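Putative exported protein (Bordetella pertussis Tohama I, PDB 2PFY) binds pyroglutamic acid as the extracytoplasmic solute receptor of a tripartite ATP-independent periplasmic (TRAP) transporter, to which it probably delivers the ligand. Local coordinates at residues S118-P130 and D178-A192. Sequence-based numbering, arbitrary orientation.
With PCA (pyroglutamic acid), chain E.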
# COMPACT_ATOMS: atom_id res chain seq x y z
N SER A 118 2.80 -7.54 -1.71
CA SER A 118 3.03 -7.70 -0.27
C SER A 118 2.19 -6.67 0.41
O SER A 118 1.92 -5.61 -0.16
CB SER A 118 4.51 -7.52 0.10
OG SER A 118 5.28 -8.61 -0.35
N PRO A 119 1.72 -6.99 1.63
CA PRO A 119 0.84 -6.05 2.32
C PRO A 119 1.61 -5.07 3.22
O PRO A 119 2.67 -5.39 3.76
CB PRO A 119 -0.03 -7.00 3.18
CG PRO A 119 0.95 -8.09 3.60
CD PRO A 119 1.86 -8.27 2.37
N TRP A 120 1.08 -3.87 3.34
CA TRP A 120 1.36 -2.99 4.47
C TRP A 120 0.67 -3.59 5.71
O TRP A 120 -0.19 -4.47 5.59
CB TRP A 120 0.75 -1.61 4.18
CG TRP A 120 1.53 -0.82 3.19
CD1 TRP A 120 1.33 -0.75 1.82
CD2 TRP A 120 2.63 0.03 3.50
NE1 TRP A 120 2.25 0.12 1.27
CE2 TRP A 120 3.05 0.62 2.28
CE3 TRP A 120 3.30 0.37 4.69
CZ2 TRP A 120 4.11 1.53 2.22
CZ3 TRP A 120 4.37 1.27 4.63
CH2 TRP A 120 4.75 1.84 3.40
N PRO A 121 1.05 -3.12 6.91
CA PRO A 121 0.27 -3.47 8.09
C PRO A 121 -1.07 -2.71 8.09
O PRO A 121 -1.30 -1.84 7.23
CB PRO A 121 1.19 -3.04 9.28
CG PRO A 121 2.59 -2.81 8.65
CD PRO A 121 2.23 -2.31 7.25
N PRO A 122 -1.99 -3.09 9.00
CA PRO A 122 -3.29 -2.44 9.08
C PRO A 122 -3.19 -0.93 9.35
O PRO A 122 -2.23 -0.48 10.00
CB PRO A 122 -3.96 -3.14 10.26
CG PRO A 122 -3.30 -4.51 10.30
CD PRO A 122 -1.85 -4.19 9.97
N GLN A 123 -4.17 -0.16 8.86
CA GLN A 123 -4.06 1.31 8.93
C GLN A 123 -4.69 1.84 10.22
O GLN A 123 -5.86 1.58 10.49
CB GLN A 123 -4.76 1.96 7.73
CG GLN A 123 -4.29 1.41 6.35
CD GLN A 123 -2.85 1.81 6.05
OE1 GLN A 123 -1.91 1.02 6.19
NE2 GLN A 123 -2.67 3.04 5.67
N GLY A 124 -3.91 2.57 11.00
CA GLY A 124 -4.42 3.29 12.20
C GLY A 124 -4.54 4.78 11.92
O GLY A 124 -4.29 5.26 10.79
N ILE A 125 -4.94 5.53 12.95
CA ILE A 125 -5.15 6.98 12.86
C ILE A 125 -4.16 7.67 13.77
O ILE A 125 -4.00 7.26 14.91
CB ILE A 125 -6.61 7.35 13.25
CG1 ILE A 125 -7.56 6.76 12.20
CG2 ILE A 125 -6.79 8.92 13.34
CD1 ILE A 125 -9.05 6.67 12.59
N TYR A 126 -3.46 8.69 13.25
CA TYR A 126 -2.50 9.45 14.04
C TYR A 126 -3.01 10.87 14.19
O TYR A 126 -3.42 11.49 13.21
CB TYR A 126 -1.13 9.56 13.34
CG TYR A 126 -0.36 8.27 13.14
CD1 TYR A 126 0.80 8.01 13.88
CD2 TYR A 126 -0.76 7.33 12.18
CE1 TYR A 126 1.57 6.85 13.66
CE2 TYR A 126 -0.01 6.14 11.97
CZ TYR A 126 1.15 5.91 12.71
OH TYR A 126 1.88 4.76 12.51
N THR A 127 -2.95 11.40 15.40
CA THR A 127 -3.52 12.73 15.65
C THR A 127 -2.65 13.50 16.63
O THR A 127 -1.76 12.91 17.28
CB THR A 127 -4.97 12.63 16.26
OG1 THR A 127 -4.91 12.05 17.56
CG2 THR A 127 -5.87 11.77 15.40
N LYS A 128 -2.90 14.81 16.73
CA LYS A 128 -2.17 15.66 17.66
C LYS A 128 -2.94 15.88 18.95
O LYS A 128 -2.35 16.38 19.91
CB LYS A 128 -1.81 17.00 17.03
CG LYS A 128 -0.93 16.87 15.82
CD LYS A 128 -1.03 18.10 14.96
CE LYS A 128 0.17 18.95 15.14
NZ LYS A 128 0.03 20.09 14.19
N LYS A 129 -4.22 15.49 18.96
CA LYS A 129 -5.12 15.64 20.12
C LYS A 129 -5.93 14.37 20.27
O LYS A 129 -6.09 13.65 19.30
CB LYS A 129 -6.11 16.81 19.90
CG LYS A 129 -5.49 18.18 20.04
CD LYS A 129 -6.46 19.19 20.71
CE LYS A 129 -6.54 18.97 22.24
NZ LYS A 129 -7.27 20.06 22.93
N PRO A 130 -6.47 14.10 21.46
CA PRO A 130 -7.33 12.94 21.58
C PRO A 130 -8.52 12.97 20.61
O PRO A 130 -9.09 14.02 20.34
CB PRO A 130 -7.83 13.01 23.03
CG PRO A 130 -6.79 13.75 23.78
CD PRO A 130 -6.33 14.81 22.76
N ASP A 178 -2.73 17.90 9.78
CA ASP A 178 -2.73 17.84 11.24
C ASP A 178 -3.02 16.44 11.78
O ASP A 178 -2.88 16.21 12.98
CB ASP A 178 -3.77 18.80 11.81
CG ASP A 178 -3.41 20.27 11.60
OD1 ASP A 178 -2.40 20.75 12.14
OD2 ASP A 178 -4.16 20.95 10.89
N ALA A 179 -3.43 15.52 10.90
CA ALA A 179 -3.78 14.13 11.25
C ALA A 179 -3.59 13.20 10.04
O ALA A 179 -3.60 13.66 8.89
CB ALA A 179 -5.25 14.04 11.76
N MSE A 180 -3.44 11.91 10.26
CA MSE A 180 -3.31 11.03 9.10
C MSE A 180 -3.76 9.62 9.42
O MSE A 180 -4.06 9.28 10.59
CB MSE A 180 -1.85 11.05 8.60
CG MSE A 180 -0.86 10.56 9.61
SE MSE A 180 0.84 10.26 8.76
CE MSE A 180 1.89 9.58 10.39
N LEU A 181 -3.82 8.81 8.37
CA LEU A 181 -4.19 7.43 8.49
C LEU A 181 -3.13 6.66 7.74
O LEU A 181 -2.88 6.94 6.55
CB LEU A 181 -5.56 7.15 7.87
CG LEU A 181 -5.94 5.66 7.79
CD1 LEU A 181 -7.36 5.34 8.32
CD2 LEU A 181 -5.81 5.16 6.34
N THR A 182 -2.47 5.74 8.44
CA THR A 182 -1.37 4.96 7.86
C THR A 182 -0.99 3.86 8.84
O THR A 182 -1.46 3.88 9.99
CB THR A 182 -0.13 5.84 7.44
OG1 THR A 182 0.76 5.07 6.62
CG2 THR A 182 0.66 6.45 8.65
N SER A 183 -0.13 2.94 8.40
CA SER A 183 0.29 1.82 9.21
C SER A 183 1.29 2.27 10.28
O SER A 183 1.90 3.38 10.18
CB SER A 183 0.99 0.76 8.35
OG SER A 183 2.14 1.36 7.77
N PRO A 184 1.49 1.40 11.28
CA PRO A 184 2.62 1.62 12.19
C PRO A 184 3.98 1.51 11.48
O PRO A 184 4.97 2.04 11.99
CB PRO A 184 2.43 0.54 13.27
CG PRO A 184 1.62 -0.58 12.56
CD PRO A 184 0.69 0.22 11.65
N ALA A 185 4.04 0.88 10.30
CA ALA A 185 5.33 0.83 9.57
C ALA A 185 5.77 2.22 9.11
O ALA A 185 6.93 2.59 9.27
CB ALA A 185 5.24 -0.11 8.36
N THR A 186 4.84 2.96 8.51
CA THR A 186 5.11 4.36 8.10
C THR A 186 5.37 5.22 9.34
O THR A 186 6.23 6.10 9.33
CB THR A 186 3.95 4.91 7.28
OG1 THR A 186 3.94 4.23 6.01
CG2 THR A 186 4.09 6.44 7.03
N GLY A 187 4.62 4.95 10.41
CA GLY A 187 4.86 5.64 11.69
C GLY A 187 6.31 5.49 12.17
O GLY A 187 6.94 6.46 12.62
N VAL A 188 6.84 4.27 12.11
CA VAL A 188 8.25 4.06 12.47
C VAL A 188 9.24 4.57 11.40
O VAL A 188 10.19 5.29 11.74
CB VAL A 188 8.53 2.55 12.88
CG1 VAL A 188 10.05 2.27 13.20
CG2 VAL A 188 7.67 2.21 14.11
N ASP A 189 9.02 4.19 10.12
CA ASP A 189 9.81 4.73 8.97
C ASP A 189 10.03 6.24 9.12
O ASP A 189 11.15 6.75 8.95
CB ASP A 189 9.09 4.52 7.62
CG ASP A 189 8.86 3.04 7.24
OD1 ASP A 189 9.49 2.11 7.79
OD2 ASP A 189 8.03 2.83 6.31
N SER A 190 8.95 6.98 9.43
CA SER A 190 9.05 8.43 9.42
C SER A 190 9.20 8.99 10.83
O SER A 190 9.19 10.21 10.98
CB SER A 190 7.82 9.07 8.76
OG SER A 190 6.70 8.76 9.55
N GLN A 191 9.39 8.11 11.82
CA GLN A 191 9.55 8.52 13.23
C GLN A 191 8.47 9.53 13.61
O GLN A 191 8.77 10.66 13.96
CB GLN A 191 10.97 9.02 13.48
CG GLN A 191 11.96 7.87 13.15
CD GLN A 191 13.34 8.33 12.84
OE1 GLN A 191 13.71 9.44 13.18
NE2 GLN A 191 14.13 7.45 12.19
N ALA A 192 7.21 9.09 13.48
CA ALA A 192 6.04 9.98 13.56
C ALA A 192 5.85 10.55 14.96
O ALA A 192 5.22 11.63 15.14
CB ALA A 192 4.78 9.28 13.12
N PCA E . 1.94 3.53 4.31
CA PCA E . 1.70 4.11 2.96
CB PCA E . 0.45 3.51 2.37
CG PCA E . -0.12 2.61 3.42
CD PCA E . 0.85 2.65 4.55
OE PCA E . 0.76 1.97 5.56
C PCA E . 1.57 5.62 3.05
O PCA E . 1.61 6.37 2.07
OXT PCA E . 1.42 6.11 4.16
O HOH W 1 -4.58 15.95 15.08
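Part of the pyroglutamic acid pocket of this DctP-family receptor is made where Trp120 meets Ser183 and Thr186, beside an antiparallel pairing of strands 124-127 and 180-182. Thr186 OG1 accepts a nearly straight bond (173°) from ligand N, 2.7 Å away. The indole of Trp120 lies flat over the lactam, with ligand CD 3.3 Å above its plane and offset toward the rim; a broad aromatic ring suits the flat lactam. Ser183 does double duty as N-cap: chi1 of 61° sets OG between its own backbone N and carbonyl carbon, where it can donate to the lactam oxygen OE and accept from Thr186 N, while its backbone N also donates to OE. Thr182 OG1 donates to carboxylate oxygen OXT. Alongside, Gly124 and Thr182 form one hydrogen-bonded pair and Tyr126 and Met180 another, with Tyr126 N 2.8 Å from Met180 O. Met180, selenomethionine in this crystal, extends its chain so that CE sits over the centre of the Tyr126 ring, 3.9 Å from the centroid, a CH-pi contact. The phenol is long enough to reach the helix start, where Tyr126 OH donates to Ser183 O at 2.7 Å; Gly187 N reaches this oxygen from the opposite face of its plane, and Gly187, lacking a side chain, lets the hydroxyl close in. At the exposed end, Lys128 NZ forms a weak salt bridge with Asp178 OD1, and a water bridges Lys128 N and Asp178 O. Strand 180-182 is the edge of its mixed sheet, strand 124-127 lies between it and strand 198-201, and helix 223-257 packs on Pro121 and Tyr126.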